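Local coordinates for regulatory protein SWI6 (Saccharomyces cerevisiae, PDB 1SW6) that partners SWI4 in the SBF complex and MBP1 in the MBF complex to activate cell-cycle-dependent transcription, this fragment being its ankyrin-repeat domain, at residues 58-61 with 62-66; 130-134 with 135-139; 191-194 with 195-198; 229-232 with 233-237; 293-296 with 297-300. All coordinates share one frame; numbering follows the deposited sequence.

Interaction 1: residues 58-61 with 62-66; sequences EQKM and KLEAF
K60 and E64 form an i to i+4 pair of opposite charge on one side of helix 57-71, an alpha-helix of the ankyrin-repeat domain that packs against the first ankyrin repeat. Four successive backbone bonds give this piece its regular alpha-helical form: K62 N to E58 O, L63 N to Q59 O, E64 N to K60 O and A65 N to M61 O. The third is the shortest, with E64 N 2.7 Å from K60 O and an N-H...O angle of 166°. The first, between K62 N and E58 O, measures 3.0 Å. Near the start of the helix, Q59 N is hydrogen-bonded to D56 OD1.

K62 and L63 leave the turn for the inner side. The extended chain of K62 passes V112 and carries NZ to a hydrogen bond with T119 O, so its charge is engaged well away from E58 to M61, while L63 meets I125. F66 turns its ring to L108, L109 and V112 of helix 105-115.

On the outer side, K60 points its CG anti to the backbone N (chi1 -177°) and runs on fully extended, whereas E64 has its CG beside its own N, and the two chains cross at a slant. E64 CG comes within 3.2 Å of K60 O. The charged ends do not close into a salt bridge, K60 NZ standing 4.3 Å from E64 OE1. It is a methylene that comes nearest the carboxylate, with K60 CE 3.4 Å from E64 OE1.

Interaction 2: residues 130-134 with 135-139; sequences HGNTP and LHWLT
H136 folds back over the turn that precedes its helix and meets T133 and N132. Its CB lies 3.3 Å from N132 OD1, and the same amide oxygen stays close to the ring at CG. With CG beside the backbone N (chi1 -74°), the imidazole is directed back toward the start of helix 134-140, where the backbone of N132 covers one face through CA. ND1 then reaches T133 OG1 at 2.9 Å, the hydroxyl lying at the ring edge and in its plane, in a hydrogen bond that either group could donate. CE1 has T133 CG2 beside it at 4.0 Å, and NE2 at the tip is hydrogen-bonded to E165 O of the second repeat.

T133, P134, L135 and H136 spell the TPLH signature that opens the first helix of an ankyrin repeat, here ANK 1, with T133 as the N-cap residue. T133 OG1 takes the crowded position between its own N and carbonyl carbon (chi1 66°), which turns it to the histidine. A leucine in place of H136 would probably leave T133 OG1 and E165 O without their shared imidazole partner and weaken the tie to the next repeat.

The backbone adds weak bonds from H136 N and W137 N to T133 O, then a nearly straight one from L138 N to P134 O at 3.0 Å. Beyond them N132 CB rests 3.3 Å from W137 NE1, the two side chains crossing at about a right angle. D128 OD1 accepts hydrogen bonds from both N132 ND2 and W137 NE1.

Interaction 3: residues 191-194 with 195-198; sequences YPCL and ILED
L196 packs closely on C193, three residues earlier, where the chain turns out of the region after helix 183-190 and into a short strand. Its CB is 3.3 Å from C193 O, and its CD1 presses against the backbone at 3.7 Å from C193 CA. With CG beside the backbone N (chi1 -52°), the isobutyl group lies back along the cysteine, and CD1 also comes within 4.1 Å of C193 CB. Alongside this packing L196 N donates to C193 O at 2.9 Å, arriving well above the carbonyl plane, in an i to i+3 bond that closes the turn. I195 joins the packed part by setting CG1 3.3 Å from P192 O, whereas the bond from I195 N to that oxygen is weak.

The turn stands at the junction of ANK 2 and ANK 3, and strand 196-197 leaving it runs parallel to strand 46-47, with I195 and E197 both bonded to M46 through the backbone. C193 fills in against C167 and L168 of helix 167-173, and L194 against L228, W231 and I232 of helix 218-234. With alanine in place of L196, a gap would probably open beside C193, whose CA and CB lose the methyl group now lying against them.

The looser part is wet rather than apolar. One water donates to both L194 O and L196 O, 2.6 Å from the former and 2.7 Å from the latter, bridging two carbonyl oxygens across the turn. A second water lies 2.8 Å from C193 O, and its link to L196 O is long and weak.

Interaction 4: residues 229-232 with 233-237; sequences MGWI and VKKQN
K234 N donates to G230 O at 2.8 Å, the shortest of three i to i+4 backbone bonds near the C-terminal end of helix 218-234 in ANK 3. The next, from K235 N to W231 O, spans 3.0 Å and is less straight at 145°. V233 N to M229 O is longer still.

The polar tips of the side chains find their partners in neighbouring helices. K234 NZ forms a salt bridge with E184, and W231 NE1 is hydrogen-bonded to D188 OD1, which ties the helix to helix 183-190 of the preceding repeat. K235 NZ is held by L263 O of helix 261-265.

Packing gathers around the G230 carbonyl as well, since V233 CG2 and K234 CG each lie 3.0 Å from G230 O. M229 and I232 turn to L268 and I271 of helix 268-276, and the CD1 of I232 also meets the edge of the W231 indole in its plane.

K235 covers a face of the W231 ring. Its CG sits between the backbone N and the carbonyl carbon (chi1 75°), which bends the chain back one turn and lays its methylenes there in a CH-pi contact. CD is 3.9 Å from the centroid of the six-membered ring, 28° off the normal. The nearest ring atom is W231 CH2, 3.5 Å from K235 CD.

Interaction 5: residues 293-296 with 297-300; sequences LGNI and SIVD
D300 N donates to I296 O at 3.0 Å and 168°, the first-turn bond of helix 296-304 in ANK 4. The two side chains cross at a slant, with I296 CG1 3.6 Å from D300 OD1, so that an aliphatic branch flanks the carboxylate.

Ahead of them N295 occupies the N-cap position, following G294, whose positive phi (90°) would drive a CB into the carbonyl oxygen of L293. This glycine ends helix 286-293 and lies in the turn of the antiparallel helix pair of the ankyrin repeat, before helix 296-304. N295 keeps CG anti to its backbone N (chi1 167°), which carries the amide over the new turn. OD1 comes 3.4 Å from S297 CB, and ND2 is 3.2 Å from I298 CG2, the side chains of N295 and I298 crossing at about a right angle. The N295 carbonyl has an apolar neighbour too, V299 CG2 lying 3.2 Å from N295 O.

I298 directs its far end inward, onto I209 and S212 of helix 204-212 and onto A221 and L225 of helix 218-234. S297 touches K222 of the latter, and N295 reaches S212, joining this hairpin to the preceding ankyrin repeat.

Interactions 2 and 3 are the buried ones, their centres about 11 and 6 Å from the centre of the chain, while interactions 1, 4 and 5 sit farther out and are only partly buried. Interaction 1 touches interaction 2 where L63 CD2 packs on P134 CG at 3.8 Å. Interactions 3 and 4 likewise meet, Y191 and L194 lying against W231. Interactions 2 and 5 both contain an N-cap residue in an ankyrin hairpin, but the first uses a threonine-histidine bond and the second an asparagine whose amide lies against S297 and I298. Lysine methylenes serve differently in the two helical contacts: beside a carboxylate in interaction 1, over an indole in interaction 4. Bridging water belongs to interaction 3.

Interaction 1: residues 58-61 with 62-66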
loop_
_atom_site.group_PDB
_atom_site.type_symbol
_atom_site.label_atom_id
_atom_site.label_comp_id
_atom_site.label_asym_id
_atom_site.label_seq_id
_atom_site.Cartn_x
_atom_site.Cartn_y
_atom_site.Cartn_z
ATOM N N GLU A 58 -15.390 -14.426 -11.503
ATOM C CA GLU A 58 -16.504 -13.507 -11.350
ATOM C C GLU A 58 -16.823 -13.252 -9.878
ATOM O O GLU A 58 -17.351 -12.195 -9.526
ATOM C CB GLU A 58 -17.725 -14.024 -12.121
ATOM C CG GLU A 58 -17.468 -14.068 -13.635
ATOM C CD GLU A 58 -18.731 -14.172 -14.477
ATOM O OE1 GLU A 58 -18.618 -14.126 -15.724
ATOM O OE2 GLU A 58 -19.833 -14.301 -13.901
ATOM N N GLN A 59 -16.494 -14.207 -9.011
ATOM C CA GLN A 59 -16.728 -14.010 -7.584
ATOM C C GLN A 59 -15.798 -12.893 -7.146
ATOM O O GLN A 59 -16.167 -12.040 -6.339
ATOM C CB GLN A 59 -16.396 -15.262 -6.782
ATOM C CG GLN A 59 -17.422 -16.359 -6.864
ATOM C CD GLN A 59 -17.200 -17.417 -5.799
ATOM O OE1 GLN A 59 -16.143 -18.050 -5.739
ATOM N NE2 GLN A 59 -18.198 -17.609 -4.945
ATOM N N LYS A 60 -14.590 -12.905 -7.702
ATOM C CA LYS A 60 -13.589 -11.899 -7.383
ATOM C C LYS A 60 -14.041 -10.514 -7.831
ATOM O O LYS A 60 -13.939 -9.544 -7.071
ATOM C CB LYS A 60 -12.254 -12.251 -8.039
ATOM C CG LYS A 60 -11.142 -11.280 -7.700
ATOM C CD LYS A 60 -9.805 -11.749 -8.248
ATOM C CE LYS A 60 -8.681 -10.819 -7.803
ATOM N NZ LYS A 60 -7.370 -11.144 -8.441
ATOM N N MET A 61 -14.545 -10.425 -9.060
ATOM C CA MET A 61 -15.021 -9.151 -9.594
ATOM C C MET A 61 -16.126 -8.604 -8.697
ATOM O O MET A 61 -16.188 -7.403 -8.447
ATOM C CB MET A 61 -15.543 -9.324 -11.024
ATOM C CG MET A 61 -14.522 -9.929 -11.963
ATOM S SD MET A 61 -15.195 -10.312 -13.588
ATOM C CE MET A 61 -13.749 -10.039 -14.612
ATOM N N LYS A 62 -16.988 -9.491 -8.210
ATOM C CA LYS A 62 -18.068 -9.079 -7.332
ATOM C C LYS A 62 -17.497 -8.616 -5.993
ATOM O O LYS A 62 -17.874 -7.561 -5.481
ATOM C CB LYS A 62 -19.043 -10.233 -7.093
ATOM C CG LYS A 62 -20.223 -9.834 -6.219
ATOM C CD LYS A 62 -21.106 -11.019 -5.878
ATOM C CE LYS A 62 -22.342 -10.564 -5.110
ATOM N NZ LYS A 62 -23.171 -11.725 -4.656
ATOM N N LEU A 63 -16.592 -9.408 -5.420
ATOM C CA LEU A 63 -15.984 -9.045 -4.144
ATOM C C LEU A 63 -15.279 -7.694 -4.292
ATOM O O LEU A 63 -15.407 -6.813 -3.436
ATOM C CB LEU A 63 -14.969 -10.106 -3.700
ATOM C CG LEU A 63 -14.224 -9.791 -2.394
ATOM C CD1 LEU A 63 -15.243 -9.605 -1.282
ATOM C CD2 LEU A 63 -13.241 -10.918 -2.050
ATOM N N GLU A 64 -14.537 -7.543 -5.385
ATOM C CA GLU A 64 -13.830 -6.299 -5.655
ATOM C C GLU A 64 -14.811 -5.138 -5.689
ATOM O O GLU A 64 -14.503 -4.046 -5.217
ATOM C CB GLU A 64 -13.077 -6.380 -6.989
ATOM C CG GLU A 64 -11.773 -7.181 -6.940
ATOM C CD GLU A 64 -10.985 -7.118 -8.252
ATOM O OE1 GLU A 64 -9.852 -7.652 -8.304
ATOM O OE2 GLU A 64 -11.502 -6.535 -9.233
ATOM N N ALA A 65 -15.999 -5.376 -6.240
ATOM C CA ALA A 65 -17.015 -4.328 -6.332
ATOM C C ALA A 65 -17.506 -3.962 -4.940
ATOM O O ALA A 65 -17.473 -2.794 -4.545
ATOM C CB ALA A 65 -18.191 -4.796 -7.203
ATOM N N PHE A 66 -17.961 -4.971 -4.204
ATOM C CA PHE A 66 -18.455 -4.783 -2.848
ATOM C C PHE A 66 -17.431 -4.045 -1.989
ATOM O O PHE A 66 -17.782 -3.166 -1.203
ATOM C CB PHE A 66 -18.760 -6.144 -2.228
ATOM C CG PHE A 66 -19.257 -6.075 -0.806
ATOM C CD1 PHE A 66 -20.325 -5.254 -0.467
ATOM C CD2 PHE A 66 -18.688 -6.875 0.179
ATOM C CE1 PHE A 66 -20.826 -5.232 0.833
ATOM C CE2 PHE A 66 -19.179 -6.863 1.484
ATOM C CZ PHE A 66 -20.252 -6.041 1.813
#

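Interaction 2: residues 130-134 with 135-139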
loop_
_atom_site.group_PDB
_atom_site.type_symbol
_atom_site.label_atom_id
_atom_site.label_comp_id
_atom_site.label_asym_id
_atom_site.label_seq_id
_atom_site.Cartn_x
_atom_site.Cartn_y
_atom_site.Cartn_z
ATOM N N HIS A 130 -0.835 -8.884 -3.845
ATOM C CA HIS A 130 -0.116 -9.435 -2.699
ATOM C C HIS A 130 -0.881 -10.489 -1.900
ATOM O O HIS A 130 -0.396 -10.965 -0.875
ATOM C CB HIS A 130 0.314 -8.300 -1.766
ATOM C CG HIS A 130 0.876 -7.113 -2.485
ATOM N ND1 HIS A 130 0.111 -6.315 -3.310
ATOM C CD2 HIS A 130 2.127 -6.594 -2.511
ATOM C CE1 HIS A 130 0.866 -5.355 -3.813
ATOM N NE2 HIS A 130 2.094 -5.500 -3.344
ATOM N N GLY A 131 -2.069 -10.855 -2.365
ATOM C CA GLY A 131 -2.847 -11.853 -1.657
ATOM C C GLY A 131 -3.655 -11.292 -0.497
ATOM O O GLY A 131 -4.096 -12.044 0.380
ATOM N N ASN A 132 -3.844 -9.974 -0.475
ATOM C CA ASN A 132 -4.627 -9.350 0.584
ATOM C C ASN A 132 -6.086 -9.754 0.435
ATOM O O ASN A 132 -6.623 -9.762 -0.675
ATOM C CB ASN A 132 -4.549 -7.818 0.512
ATOM C CG ASN A 132 -3.241 -7.258 1.048
ATOM O OD1 ASN A 132 -2.843 -7.542 2.180
ATOM N ND2 ASN A 132 -2.573 -6.438 0.240
ATOM N N THR A 133 -6.723 -10.108 1.548
ATOM C CA THR A 133 -8.143 -10.448 1.538
ATOM C C THR A 133 -8.782 -9.131 1.972
ATOM O O THR A 133 -8.073 -8.201 2.360
ATOM C CB THR A 133 -8.501 -11.530 2.591
ATOM O OG1 THR A 133 -8.307 -11.002 3.915
ATOM C CG2 THR A 133 -7.635 -12.756 2.410
ATOM N N PRO A 134 -10.117 -9.017 1.893
ATOM C CA PRO A 134 -10.707 -7.748 2.322
ATOM C C PRO A 134 -10.319 -7.425 3.770
ATOM O O PRO A 134 -10.101 -6.263 4.130
ATOM C CB PRO A 134 -12.207 -8.001 2.158
ATOM C CG PRO A 134 -12.245 -8.865 0.939
ATOM C CD PRO A 134 -11.121 -9.857 1.213
ATOM N N LEU A 135 -10.228 -8.462 4.594
ATOM C CA LEU A 135 -9.880 -8.282 6.000
ATOM C C LEU A 135 -8.518 -7.600 6.195
ATOM O O LEU A 135 -8.360 -6.788 7.109
ATOM C CB LEU A 135 -9.923 -9.634 6.725
ATOM C CG LEU A 135 -10.474 -9.623 8.154
ATOM C CD1 LEU A 135 -11.841 -8.964 8.195
ATOM C CD2 LEU A 135 -10.554 -11.056 8.663
ATOM N N HIS A 136 -7.541 -7.919 5.345
ATOM C CA HIS A 136 -6.217 -7.301 5.448
ATOM C C HIS A 136 -6.300 -5.801 5.169
ATOM O O HIS A 136 -5.712 -4.990 5.886
ATOM C CB HIS A 136 -5.242 -7.899 4.441
ATOM C CG HIS A 136 -4.766 -9.276 4.782
ATOM N ND1 HIS A 136 -5.569 -10.392 4.677
ATOM C CD2 HIS A 136 -3.547 -9.723 5.167
ATOM C CE1 HIS A 136 -4.862 -11.468 4.976
ATOM N NE2 HIS A 136 -3.631 -11.088 5.275
ATOM N N TRP A 137 -7.009 -5.447 4.100
ATOM C CA TRP A 137 -7.169 -4.050 3.700
ATOM C C TRP A 137 -7.842 -3.230 4.786
ATOM O O TRP A 137 -7.354 -2.161 5.167
ATOM C CB TRP A 137 -8.013 -3.951 2.428
ATOM C CG TRP A 137 -7.268 -4.164 1.151
ATOM C CD1 TRP A 137 -6.052 -4.767 0.989
ATOM C CD2 TRP A 137 -7.716 -3.808 -0.159
ATOM N NE1 TRP A 137 -5.716 -4.811 -0.344
ATOM C CE2 TRP A 137 -6.721 -4.229 -1.071
ATOM C CE3 TRP A 137 -8.866 -3.174 -0.656
ATOM C CZ2 TRP A 137 -6.840 -4.038 -2.451
ATOM C CZ3 TRP A 137 -8.985 -2.983 -2.032
ATOM C CH2 TRP A 137 -7.975 -3.414 -2.911
ATOM N N LEU A 138 -8.967 -3.741 5.275
ATOM C CA LEU A 138 -9.741 -3.054 6.303
ATOM C C LEU A 138 -9.052 -2.958 7.659
ATOM O O LEU A 138 -9.259 -1.991 8.396
ATOM C CB LEU A 138 -11.113 -3.720 6.437
ATOM C CG LEU A 138 -11.988 -3.377 5.229
ATOM C CD1 LEU A 138 -13.315 -4.103 5.277
ATOM C CD2 LEU A 138 -12.222 -1.886 5.227
ATOM N N THR A 139 -8.227 -3.950 7.983
ATOM C CA THR A 139 -7.505 -3.945 9.251
ATOM C C THR A 139 -6.325 -2.971 9.163
ATOM O O THR A 139 -6.009 -2.253 10.120
ATOM C CB THR A 139 -6.978 -5.360 9.599
ATOM O OG1 THR A 139 -8.084 -6.218 9.930
ATOM C CG2 THR A 139 -6.008 -5.304 10.783
#

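Interaction 3: residues 191-194 with 195-198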
loop_
_atom_site.group_PDB
_atom_site.type_symbol
_atom_site.label_atom_id
_atom_site.label_comp_id
_atom_site.label_asym_id
_atom_site.label_seq_id
_atom_site.Cartn_x
_atom_site.Cartn_y
_atom_site.Cartn_z
ATOM N N TYR A 191 -7.822 -11.898 17.851
ATOM C CA TYR A 191 -6.890 -12.667 18.683
ATOM C C TYR A 191 -6.502 -14.024 18.087
ATOM O O TYR A 191 -5.400 -14.517 18.342
ATOM C CB TYR A 191 -7.463 -12.865 20.100
ATOM C CG TYR A 191 -8.682 -13.762 20.166
ATOM C CD1 TYR A 191 -8.558 -15.150 20.108
ATOM C CD2 TYR A 191 -9.956 -13.219 20.237
ATOM C CE1 TYR A 191 -9.686 -15.977 20.110
ATOM C CE2 TYR A 191 -11.086 -14.026 20.240
ATOM C CZ TYR A 191 -10.947 -15.404 20.175
ATOM O OH TYR A 191 -12.080 -16.198 20.172
ATOM N N PRO A 192 -7.395 -14.656 17.295
ATOM C CA PRO A 192 -6.975 -15.949 16.745
ATOM C C PRO A 192 -5.694 -15.832 15.917
ATOM O O PRO A 192 -4.941 -16.789 15.814
ATOM C CB PRO A 192 -8.173 -16.372 15.896
ATOM C CG PRO A 192 -9.344 -15.762 16.638
ATOM C CD PRO A 192 -8.818 -14.393 16.993
ATOM N N CYS A 193 -5.451 -14.658 15.332
ATOM C CA CYS A 193 -4.254 -14.436 14.521
ATOM C C CYS A 193 -2.975 -14.424 15.357
ATOM O O CYS A 193 -1.886 -14.636 14.836
ATOM C CB CYS A 193 -4.351 -13.104 13.765
ATOM S SG CYS A 193 -5.788 -12.930 12.673
ATOM N N LEU A 194 -3.105 -14.170 16.652
ATOM C CA LEU A 194 -1.939 -14.129 17.530
ATOM C C LEU A 194 -1.121 -15.416 17.507
ATOM O O LEU A 194 0.065 -15.398 17.817
ATOM C CB LEU A 194 -2.367 -13.851 18.970
ATOM C CG LEU A 194 -2.975 -12.481 19.224
ATOM C CD1 LEU A 194 -3.483 -12.406 20.658
ATOM C CD2 LEU A 194 -1.913 -11.413 18.960
ATOM N N ILE A 195 -1.741 -16.536 17.150
ATOM C CA ILE A 195 -0.994 -17.791 17.132
ATOM C C ILE A 195 -0.389 -18.118 15.771
ATOM O O ILE A 195 0.249 -19.157 15.605
ATOM C CB ILE A 195 -1.872 -18.979 17.572
ATOM C CG1 ILE A 195 -2.870 -19.335 16.470
ATOM C CG2 ILE A 195 -2.584 -18.634 18.878
ATOM C CD1 ILE A 195 -3.566 -20.655 16.695
ATOM N N LEU A 196 -0.561 -17.217 14.809
ATOM C CA LEU A 196 -0.051 -17.424 13.459
ATOM C C LEU A 196 1.358 -16.870 13.177
ATOM O O LEU A 196 1.713 -15.781 13.628
ATOM C CB LEU A 196 -1.031 -16.808 12.452
ATOM C CG LEU A 196 -2.504 -17.207 12.558
ATOM C CD1 LEU A 196 -3.346 -16.418 11.540
ATOM C CD2 LEU A 196 -2.624 -18.705 12.312
ATOM N N GLU A 197 2.150 -17.632 12.419
ATOM C CA GLU A 197 3.490 -17.210 12.004
ATOM C C GLU A 197 3.456 -17.160 10.475
ATOM O O GLU A 197 2.724 -17.922 9.848
ATOM C CB GLU A 197 4.567 -18.206 12.460
ATOM C CG GLU A 197 4.412 -19.616 11.909
ATOM C CD GLU A 197 5.501 -20.559 12.403
ATOM O OE1 GLU A 197 5.521 -21.734 11.977
ATOM O OE2 GLU A 197 6.341 -20.128 13.219
ATOM N N ASP A 198 4.231 -16.265 9.874
ATOM C CA ASP A 198 4.234 -16.146 8.422
ATOM C C ASP A 198 5.273 -17.056 7.755
ATOM O O ASP A 198 5.858 -17.929 8.403
ATOM C CB ASP A 198 4.447 -14.679 8.022
ATOM C CG ASP A 198 5.793 -14.136 8.455
ATOM O OD1 ASP A 198 5.973 -12.900 8.394
ATOM O OD2 ASP A 198 6.680 -14.932 8.835
HETATM O O HOH W 1 -0.270 -13.133 13.084
HETATM O O HOH W 2 1.473 -14.366 15.946
#

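Interaction 4: residues 229-232 with 233-237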
loop_
_atom_site.group_PDB
_atom_site.type_symbol
_atom_site.label_atom_id
_atom_site.label_comp_id
_atom_site.label_asym_id
_atom_site.label_seq_id
_atom_site.Cartn_x
_atom_site.Cartn_y
_atom_site.Cartn_z
ATOM N N MET A 229 0.211 -7.090 25.540
ATOM C CA MET A 229 0.496 -7.730 26.826
ATOM C C MET A 229 -0.640 -7.464 27.827
ATOM O O MET A 229 -1.112 -8.381 28.496
ATOM C CB MET A 229 1.831 -7.240 27.386
ATOM C CG MET A 229 3.051 -7.663 26.560
ATOM S SD MET A 229 3.193 -9.472 26.373
ATOM C CE MET A 229 3.596 -9.918 28.078
ATOM N N GLY A 230 -1.088 -6.213 27.918
ATOM C CA GLY A 230 -2.181 -5.901 28.821
ATOM C C GLY A 230 -3.444 -6.678 28.466
ATOM O O GLY A 230 -4.152 -7.178 29.352
ATOM N N TRP A 231 -3.727 -6.793 27.169
ATOM C CA TRP A 231 -4.918 -7.508 26.698
ATOM C C TRP A 231 -4.903 -8.968 27.147
ATOM O O TRP A 231 -5.928 -9.509 27.572
ATOM C CB TRP A 231 -5.010 -7.462 25.165
ATOM C CG TRP A 231 -6.277 -8.106 24.603
ATOM C CD1 TRP A 231 -7.484 -7.497 24.382
ATOM C CD2 TRP A 231 -6.443 -9.474 24.217
ATOM N NE1 TRP A 231 -8.387 -8.407 23.878
ATOM C CE2 TRP A 231 -7.773 -9.627 23.769
ATOM C CE3 TRP A 231 -5.595 -10.590 24.203
ATOM C CZ2 TRP A 231 -8.277 -10.850 23.311
ATOM C CZ3 TRP A 231 -6.094 -11.810 23.745
ATOM C CH2 TRP A 231 -7.427 -11.927 23.306
ATOM N N ILE A 232 -3.737 -9.606 27.047
ATOM C CA ILE A 232 -3.630 -10.993 27.434
ATOM C C ILE A 232 -3.957 -11.165 28.921
ATOM O O ILE A 232 -4.707 -12.062 29.281
ATOM C CB ILE A 232 -2.215 -11.574 27.116
ATOM C CG1 ILE A 232 -2.232 -12.361 25.797
ATOM C CG2 ILE A 232 -1.809 -12.566 28.174
ATOM C CD1 ILE A 232 -2.549 -11.552 24.584
ATOM N N VAL A 233 -3.419 -10.300 29.777
ATOM C CA VAL A 233 -3.672 -10.423 31.218
ATOM C C VAL A 233 -5.057 -9.938 31.656
ATOM O O VAL A 233 -5.634 -10.480 32.598
ATOM C CB VAL A 233 -2.578 -9.697 32.060
ATOM C CG1 VAL A 233 -1.239 -10.381 31.865
ATOM C CG2 VAL A 233 -2.455 -8.233 31.631
ATOM N N LYS A 234 -5.608 -8.941 30.971
ATOM C CA LYS A 234 -6.927 -8.436 31.343
ATOM C C LYS A 234 -8.105 -9.293 30.867
ATOM O O LYS A 234 -9.172 -9.268 31.478
ATOM C CB LYS A 234 -7.108 -7.002 30.840
ATOM C CG LYS A 234 -6.059 -6.036 31.375
ATOM C CD LYS A 234 -6.413 -4.583 31.110
ATOM C CE LYS A 234 -6.566 -4.278 29.630
ATOM N NZ LYS A 234 -7.028 -2.864 29.401
ATOM N N LYS A 235 -7.931 -10.067 29.803
ATOM C CA LYS A 235 -9.051 -10.865 29.310
ATOM C C LYS A 235 -9.469 -11.993 30.252
ATOM O O LYS A 235 -10.586 -12.513 30.154
ATOM C CB LYS A 235 -8.746 -11.437 27.923
ATOM C CG LYS A 235 -7.780 -12.593 27.897
ATOM C CD LYS A 235 -7.864 -13.293 26.548
ATOM C CE LYS A 235 -7.051 -14.574 26.530
ATOM N NZ LYS A 235 -7.451 -15.530 27.601
ATOM N N GLN A 236 -8.568 -12.364 31.158
ATOM C CA GLN A 236 -8.819 -13.426 32.132
ATOM C C GLN A 236 -10.101 -13.167 32.933
ATOM O O GLN A 236 -10.803 -14.101 33.314
ATOM C CB GLN A 236 -7.626 -13.537 33.087
ATOM C CG GLN A 236 -7.680 -14.724 34.028
ATOM C CD GLN A 236 -7.683 -16.047 33.288
ATOM O OE1 GLN A 236 -6.763 -16.350 32.517
ATOM N NE2 GLN A 236 -8.722 -16.845 33.516
ATOM N N ASN A 237 -10.396 -11.892 33.188
ATOM C CA ASN A 237 -11.600 -11.508 33.927
ATOM C C ASN A 237 -12.652 -10.926 32.983
ATOM O O ASN A 237 -13.254 -9.889 33.279
ATOM C CB ASN A 237 -11.275 -10.453 34.992
ATOM C CG ASN A 237 -10.223 -10.914 35.970
ATOM O OD1 ASN A 237 -10.282 -12.038 36.475
ATOM N ND2 ASN A 237 -9.256 -10.045 36.258
#

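Interaction 5: residues 293-296 with 297-300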
loop_
_atom_site.group_PDB
_atom_site.type_symbol
_atom_site.label_atom_id
_atom_site.label_comp_id
_atom_site.label_asym_id
_atom_site.label_seq_id
_atom_site.Cartn_x
_atom_site.Cartn_y
_atom_site.Cartn_z
ATOM N N LEU A 293 18.396 -3.007 15.679
ATOM C CA LEU A 293 17.816 -1.737 15.243
ATOM C C LEU A 293 18.383 -0.584 16.072
ATOM O O LEU A 293 18.480 0.552 15.600
ATOM C CB LEU A 293 16.290 -1.768 15.368
ATOM C CG LEU A 293 15.545 -2.851 14.577
ATOM C CD1 LEU A 293 14.053 -2.688 14.801
ATOM C CD2 LEU A 293 15.864 -2.740 13.092
ATOM N N GLY A 294 18.754 -0.875 17.313
ATOM C CA GLY A 294 19.321 0.160 18.163
ATOM C C GLY A 294 18.330 0.948 19.000
ATOM O O GLY A 294 18.714 1.564 19.995
ATOM N N ASN A 295 17.063 0.944 18.600
ATOM C CA ASN A 295 16.021 1.658 19.335
ATOM C C ASN A 295 15.931 1.079 20.752
ATOM O O ASN A 295 15.296 0.052 20.980
ATOM C CB ASN A 295 14.693 1.514 18.581
ATOM C CG ASN A 295 13.491 1.953 19.400
ATOM O OD1 ASN A 295 13.520 2.987 20.078
ATOM N ND2 ASN A 295 12.414 1.173 19.324
ATOM N N ILE A 296 16.581 1.748 21.697
ATOM C CA ILE A 296 16.622 1.304 23.086
ATOM C C ILE A 296 15.260 1.234 23.780
ATOM O O ILE A 296 15.053 0.409 24.676
ATOM C CB ILE A 296 17.543 2.212 23.930
ATOM C CG1 ILE A 296 17.672 1.648 25.348
ATOM C CG2 ILE A 296 16.976 3.627 23.980
ATOM C CD1 ILE A 296 18.638 2.404 26.237
ATOM N N SER A 297 14.340 2.101 23.376
ATOM C CA SER A 297 13.014 2.131 23.974
ATOM C C SER A 297 12.318 0.766 23.989
ATOM O O SER A 297 11.927 0.281 25.045
ATOM C CB SER A 297 12.139 3.144 23.235
ATOM O OG SER A 297 10.782 3.021 23.630
ATOM N N ILE A 298 12.173 0.146 22.820
ATOM C CA ILE A 298 11.498 -1.137 22.733
ATOM C C ILE A 298 12.376 -2.302 23.217
ATOM O O ILE A 298 11.867 -3.350 23.604
ATOM C CB ILE A 298 10.955 -1.366 21.291
ATOM C CG1 ILE A 298 9.817 -2.384 21.322
ATOM C CG2 ILE A 298 12.065 -1.817 20.364
ATOM C CD1 ILE A 298 8.965 -2.363 20.083
ATOM N N VAL A 299 13.694 -2.110 23.222
ATOM C CA VAL A 299 14.603 -3.142 23.716
ATOM C C VAL A 299 14.356 -3.313 25.221
ATOM O O VAL A 299 14.227 -4.434 25.717
ATOM C CB VAL A 299 16.080 -2.747 23.526
ATOM C CG1 VAL A 299 16.980 -3.726 24.288
ATOM C CG2 VAL A 299 16.428 -2.729 22.055
ATOM N N ASP A 300 14.301 -2.196 25.942
ATOM C CA ASP A 300 14.068 -2.232 27.383
ATOM C C ASP A 300 12.678 -2.756 27.720
ATOM O O ASP A 300 12.520 -3.513 28.670
ATOM C CB ASP A 300 14.258 -0.842 27.994
ATOM C CG ASP A 300 15.723 -0.421 28.053
ATOM O OD1 ASP A 300 15.986 0.738 28.446
ATOM O OD2 ASP A 300 16.612 -1.243 27.709
#